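Type II restriction enzyme BsoBI (Geobacillus stearothermophilus, PDB 1DC1) recognises the degenerate double-stranded DNA sequence 5'-CYCGRG-3' as a homodimer and cleaves it after the first cytosine. Local coordinates at residues 41-46 with 117-122; 47-52 with 66-71. All blocks are in the same frame, centred on the assembly; numbering follows the deposited sequence.

Contact 1 of 2, residues 41-46 with 117-122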
loop_
_atom_site.group_PDB
_atom_site.type_symbol
_atom_site.label_atom_id
_atom_site.label_comp_id
_atom_site.label_asym_id
_atom_site.label_seq_id
_atom_site.Cartn_x
_atom_site.Cartn_y
_atom_site.Cartn_z
ATOM N N PRO D 41 -17.359 16.799 0.242
ATOM C CA PRO D 41 -17.989 16.413 1.506
ATOM C C PRO D 41 -17.032 16.519 2.694
ATOM O O PRO D 41 -17.493 16.738 3.831
ATOM C CB PRO D 41 -18.409 14.973 1.270
ATOM C CG PRO D 41 -18.545 14.848 -0.212
ATOM C CD PRO D 41 -17.447 15.690 -0.742
ATOM N N TYR D 42 -15.719 16.356 2.460
ATOM C CA TYR D 42 -14.759 16.448 3.579
ATOM C C TYR D 42 -14.638 17.878 4.067
ATOM O O TYR D 42 -14.637 18.138 5.286
ATOM C CB TYR D 42 -13.378 15.925 3.187
ATOM C CG TYR D 42 -13.387 14.440 2.985
ATOM C CD1 TYR D 42 -13.867 13.901 1.793
ATOM C CD2 TYR D 42 -12.944 13.570 3.989
ATOM C CE1 TYR D 42 -13.914 12.551 1.586
ATOM C CE2 TYR D 42 -12.982 12.174 3.801
ATOM C CZ TYR D 42 -13.470 11.691 2.585
ATOM O OH TYR D 42 -13.469 10.357 2.306
ATOM N N ILE D 43 -14.533 18.807 3.124
ATOM C CA ILE D 43 -14.432 20.217 3.484
ATOM C C ILE D 43 -15.738 20.708 4.139
ATOM O O ILE D 43 -15.717 21.468 5.120
ATOM C CB ILE D 43 -14.100 21.100 2.249
ATOM C CG1 ILE D 43 -12.792 20.623 1.585
ATOM C CG2 ILE D 43 -14.049 22.614 2.681
ATOM C CD1 ILE D 43 -11.548 20.672 2.492
ATOM N N GLU D 44 -16.878 20.266 3.620
ATOM C CA GLU D 44 -18.149 20.689 4.196
ATOM C C GLU D 44 -18.307 20.114 5.607
ATOM O O GLU D 44 -18.822 20.820 6.481
ATOM C CB GLU D 44 -19.339 20.300 3.307
ATOM C CG GLU D 44 -20.575 21.116 3.710
ATOM C CD GLU D 44 -21.831 20.819 2.893
ATOM O OE1 GLU D 44 -21.763 19.971 1.970
ATOM O OE2 GLU D 44 -22.883 21.450 3.169
ATOM N N ARG D 45 -17.873 18.866 5.846
ATOM C CA ARG D 45 -17.951 18.324 7.209
ATOM C C ARG D 45 -17.056 19.162 8.164
ATOM O O ARG D 45 -17.422 19.361 9.325
ATOM C CB ARG D 45 -17.556 16.835 7.246
ATOM C CG ARG D 45 -18.681 15.900 6.726
ATOM C CD ARG D 45 -18.332 14.392 6.909
ATOM N NE ARG D 45 -17.260 13.930 6.013
ATOM C CZ ARG D 45 -17.469 13.421 4.802
ATOM N NH1 ARG D 45 -18.708 13.300 4.338
ATOM N NH2 ARG D 45 -16.448 13.074 4.050
ATOM N N ALA D 46 -15.911 19.652 7.676
ATOM C CA ALA D 46 -15.025 20.494 8.464
ATOM C C ALA D 46 -15.746 21.836 8.747
ATOM O O ALA D 46 -15.689 22.327 9.869
ATOM C CB ALA D 46 -13.695 20.704 7.747
ATOM N N ARG D 117 -6.512 20.256 12.437
ATOM C CA ARG D 117 -6.086 18.894 12.758
ATOM C C ARG D 117 -7.070 17.873 12.258
ATOM O O ARG D 117 -6.677 16.821 11.758
ATOM C CB ARG D 117 -5.831 18.738 14.243
ATOM C CG ARG D 117 -4.461 19.332 14.544
ATOM C CD ARG D 117 -4.048 19.535 16.048
ATOM N NE ARG D 117 -2.653 20.015 16.028
ATOM C CZ ARG D 117 -1.589 19.223 15.893
ATOM N NH1 ARG D 117 -1.734 17.901 15.783
ATOM N NH2 ARG D 117 -0.393 19.766 15.784
ATOM N N TYR D 118 -8.352 18.192 12.375
ATOM C CA TYR D 118 -9.387 17.290 11.902
ATOM C C TYR D 118 -9.195 17.041 10.353
ATOM O O TYR D 118 -9.266 15.902 9.895
ATOM C CB TYR D 118 -10.745 17.913 12.244
ATOM C CG TYR D 118 -11.868 17.233 11.565
ATOM C CD1 TYR D 118 -12.392 16.050 12.075
ATOM C CD2 TYR D 118 -12.408 17.764 10.374
ATOM C CE1 TYR D 118 -13.447 15.404 11.410
ATOM C CE2 TYR D 118 -13.444 17.133 9.726
ATOM C CZ TYR D 118 -13.962 15.971 10.239
ATOM O OH TYR D 118 -15.039 15.408 9.608
ATOM N N LEU D 119 -8.901 18.098 9.582
ATOM C CA LEU D 119 -8.696 17.998 8.123
ATOM C C LEU D 119 -7.384 17.293 7.769
ATOM O O LEU D 119 -7.324 16.456 6.868
ATOM C CB LEU D 119 -8.714 19.405 7.472
ATOM C CG LEU D 119 -10.102 20.064 7.279
ATOM C CD1 LEU D 119 -9.963 21.600 7.104
ATOM C CD2 LEU D 119 -10.804 19.415 6.069
ATOM N N LEU D 120 -6.319 17.675 8.447
ATOM C CA LEU D 120 -5.050 17.044 8.215
ATOM C C LEU D 120 -5.169 15.506 8.347
ATOM O O LEU D 120 -4.656 14.793 7.497
ATOM C CB LEU D 120 -4.018 17.561 9.225
ATOM C CG LEU D 120 -2.624 16.937 9.069
ATOM C CD1 LEU D 120 -2.069 17.456 7.717
ATOM C CD2 LEU D 120 -1.707 17.270 10.293
ATOM N N PHE D 121 -5.794 15.006 9.426
ATOM C CA PHE D 121 -5.926 13.551 9.590
ATOM C C PHE D 121 -7.003 12.961 8.647
ATOM O O PHE D 121 -6.838 11.859 8.128
ATOM C CB PHE D 121 -6.187 13.183 11.075
ATOM C CG PHE D 121 -5.034 13.545 12.008
ATOM C CD1 PHE D 121 -3.716 13.291 11.645
ATOM C CD2 PHE D 121 -5.265 14.237 13.161
ATOM C CE1 PHE D 121 -2.651 13.747 12.423
ATOM C CE2 PHE D 121 -4.217 14.690 13.937
ATOM C CZ PHE D 121 -2.914 14.456 13.576
ATOM N N GLN D 122 -8.077 13.704 8.389
ATOM C CA GLN D 122 -9.133 13.246 7.465
ATOM C C GLN D 122 -8.552 13.113 6.025
ATOM O O GLN D 122 -9.066 12.374 5.209
ATOM C CB GLN D 122 -10.312 14.230 7.479
ATOM C CG GLN D 122 -11.276 13.979 8.635
ATOM C CD GLN D 122 -12.163 12.748 8.419
ATOM O OE1 GLN D 122 -12.202 11.821 9.239
ATOM N NE2 GLN D 122 -12.881 12.735 7.314
HETATM O O HOH W 1 -14.424 14.901 6.792
#
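Y118 OH and R45 NE share one water, which accepts a bond from NE at 3.1 Å and lies 2.9 Å from the phenol oxygen Y118 OH, bridging the two helices. The Y118 ring swings across because CG stands opposite the backbone N (chi1 168°), bringing Y118 CE2 to 3.9 Å from A46 CA, while CG of Q122 covers one of its faces off-centre. R45 bends back on itself, and its NH2 sits 3.3 Å above the plane of the Y42 ring, over the centre. At the edge of that same ring Q122 NE2 comes to 3.4 Å from Y42 CD2, ring and amide planes 30° apart. Segments 41-46 and 117-122, on helices 21-53 and 110-152, run nearly antiparallel, at 157°, their axes 10.3 Å apart at closest approach, in an antiparallel pair of long helices that projects from the body holding the mixed sheet. A phenylalanine at Y118 would probably cost the water its phenol partner and break the bridge from Y118 to R45. Next to the water-bridged pair, L119 CD2 packs 3.6 Å from A46 CB and also meets I43 CD1, the two side chains crossing at about a right angle; F116 of the second subunit packs on L119.

Contact 2 of 2, residues 47-52 with 66-71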
loop_
_atom_site.group_PDB
_atom_site.type_symbol
_atom_site.label_atom_id
_atom_site.label_comp_id
_atom_site.label_asym_id
_atom_site.label_seq_id
_atom_site.Cartn_x
_atom_site.Cartn_y
_atom_site.Cartn_z
ATOM N N ARG D 47 -16.444 22.405 7.752
ATOM C CA ARG D 47 -17.196 23.644 7.950
ATOM C C ARG D 47 -18.277 23.403 9.013
ATOM O O ARG D 47 -18.514 24.243 9.888
ATOM C CB ARG D 47 -17.883 24.087 6.622
ATOM C CG ARG D 47 -16.988 24.566 5.470
ATOM C CD ARG D 47 -16.474 25.985 5.639
ATOM N NE ARG D 47 -15.632 26.442 4.524
ATOM C CZ ARG D 47 -14.971 27.604 4.470
ATOM N NH1 ARG D 47 -15.024 28.471 5.460
ATOM N NH2 ARG D 47 -14.265 27.931 3.396
ATOM N N ALA D 48 -18.959 22.268 8.921
ATOM C CA ALA D 48 -20.012 21.947 9.860
ATOM C C ALA D 48 -19.449 21.742 11.248
ATOM O O ALA D 48 -20.064 22.168 12.239
ATOM C CB ALA D 48 -20.742 20.720 9.403
ATOM N N LEU D 49 -18.282 21.096 11.339
ATOM C CA LEU D 49 -17.633 20.872 12.644
ATOM C C LEU D 49 -17.298 22.207 13.281
ATOM O O LEU D 49 -17.492 22.377 14.465
ATOM C CB LEU D 49 -16.326 20.040 12.540
ATOM C CG LEU D 49 -15.443 19.811 13.817
ATOM C CD1 LEU D 49 -16.162 18.973 14.918
ATOM C CD2 LEU D 49 -14.132 19.127 13.389
ATOM N N LYS D 50 -16.803 23.156 12.510
ATOM C CA LYS D 50 -16.481 24.434 13.100
ATOM C C LYS D 50 -17.741 25.127 13.680
ATOM O O LYS D 50 -17.683 25.741 14.758
ATOM C CB LYS D 50 -15.813 25.355 12.069
ATOM C CG LYS D 50 -15.296 26.659 12.659
ATOM C CD LYS D 50 -14.626 27.474 11.616
ATOM C CE LYS D 50 -14.094 28.800 12.166
ATOM N NZ LYS D 50 -13.008 29.317 11.279
ATOM N N VAL D 51 -18.860 25.042 12.967
ATOM C CA VAL D 51 -20.091 25.657 13.432
ATOM C C VAL D 51 -20.471 25.000 14.762
ATOM O O VAL D 51 -20.790 25.690 15.727
ATOM C CB VAL D 51 -21.239 25.452 12.410
ATOM C CG1 VAL D 51 -22.581 25.732 13.097
ATOM C CG2 VAL D 51 -21.020 26.345 11.173
ATOM N N ALA D 52 -20.410 23.678 14.830
ATOM C CA ALA D 52 -20.771 22.953 16.052
ATOM C C ALA D 52 -19.811 23.195 17.198
ATOM O O ALA D 52 -20.214 23.419 18.325
ATOM C CB ALA D 52 -20.821 21.469 15.760
ATOM N N GLU D 66 -21.593 16.453 22.665
ATOM C CA GLU D 66 -21.560 15.056 22.265
ATOM C C GLU D 66 -21.536 14.834 20.759
ATOM O O GLU D 66 -20.904 13.891 20.279
ATOM C CB GLU D 66 -22.690 14.273 22.947
ATOM C CG GLU D 66 -24.078 14.777 22.629
ATOM C CD GLU D 66 -25.209 13.887 23.195
ATOM O OE1 GLU D 66 -25.106 13.384 24.342
ATOM O OE2 GLU D 66 -26.217 13.711 22.468
ATOM N N ASP D 67 -22.160 15.730 20.008
ATOM C CA ASP D 67 -22.237 15.628 18.544
ATOM C C ASP D 67 -20.896 15.664 17.788
ATOM O O ASP D 67 -20.813 15.236 16.640
ATOM C CB ASP D 67 -23.189 16.728 18.040
ATOM C CG ASP D 67 -23.031 18.097 18.843
ATOM O OD1 ASP D 67 -23.211 18.137 20.105
ATOM O OD2 ASP D 67 -22.736 19.145 18.214
ATOM N N ILE D 68 -19.851 16.150 18.450
ATOM C CA ILE D 68 -18.539 16.278 17.866
ATOM C C ILE D 68 -17.471 15.339 18.458
ATOM O O ILE D 68 -16.291 15.414 18.075
ATOM C CB ILE D 68 -18.025 17.716 18.026
ATOM C CG1 ILE D 68 -17.776 18.008 19.482
ATOM C CG2 ILE D 68 -19.026 18.731 17.433
ATOM C CD1 ILE D 68 -17.065 19.346 19.664
ATOM N N GLN D 69 -17.850 14.453 19.372
ATOM C CA GLN D 69 -16.829 13.570 19.962
ATOM C C GLN D 69 -16.084 12.662 18.984
ATOM O O GLN D 69 -14.882 12.431 19.159
ATOM C CB GLN D 69 -17.396 12.737 21.126
ATOM C CG GLN D 69 -17.964 13.582 22.306
ATOM C CD GLN D 69 -17.018 14.677 22.792
ATOM O OE1 GLN D 69 -15.941 14.395 23.372
ATOM N NE2 GLN D 69 -17.398 15.944 22.541
ATOM N N ASP D 70 -16.745 12.156 17.953
ATOM C CA ASP D 70 -16.039 11.308 16.995
ATOM C C ASP D 70 -15.025 12.122 16.215
ATOM O O ASP D 70 -13.903 11.666 15.980
ATOM C CB ASP D 70 -17.061 10.625 16.096
ATOM C CG ASP D 70 -17.965 9.666 16.884
ATOM O OD1 ASP D 70 -17.457 8.835 17.668
ATOM O OD2 ASP D 70 -19.188 9.744 16.740
ATOM N N ALA D 71 -15.419 13.339 15.844
ATOM C CA ALA D 71 -14.550 14.286 15.128
ATOM C C ALA D 71 -13.335 14.615 16.034
ATOM O O ALA D 71 -12.195 14.676 15.573
ATOM C CB ALA D 71 -15.325 15.563 14.792
#
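L49 pushes its CD1 methyl between A71 and I68, 3.5 Å from A71 CB and 3.8 Å from I68 CG2. The leucine reaches this place because its CG lies opposite the backbone N (chi1 175°), which carries both methyls off the flank of helix 21-53 and over to the start of helix 69-75. CD2, the other branch, also meets the A71 methyl, at 4.0 Å, so the small alanine side chain is touched by both arms of the fork. I68 comes at L49 crosswise, the two side chains set at about a right angle, and it is the CG2 branch of the isoleucine that does most of the touching. One turn further along helix 21-53, A52 takes the other contact with that branch: its CB is 3.7 Å from I68 CG2. I68 CG2 is therefore shared by L49 and A52.

The arrangement joins the last turns of a long helix to the short helix that follows it in the chain, in the helical part of the protein away from the mixed sheet that probably carries the metal site, as in other PD-(D/E)XK nucleases. I115 and Y118 of helix 110-152 also pack on L49, so the leucine belongs to a three-helix junction; L62, from a loop, packs on I68. No hydrogen bond or salt bridge crosses between 47-52 and 66-71; the two are held together by van der Waals packing of methyl groups, which rests on complementary shape and not on any directional bond.

How the contacts relate
Helix 21-53 comes first from the N terminus and supplies one side of both contacts, 41-46 and then, directly following, 47-52. The chain leaves this helix, passes through a short connection and returns at 66-71, where contact 2 closes a small loop at the start of helix 69-75. It then runs on through helices 80-83 and 88-103 before helix 110-152 brings 117-122 back against 41-46, so contact 1 closes the larger loop and contact 2 lies wholly within it. The centres are 11 Å apart, and Y118 joins them, its CG 3.5 Å from L49 CD2. Together they tie helices 21-53, 69-75 and 110-152 into one helical region, which also meets the second subunit.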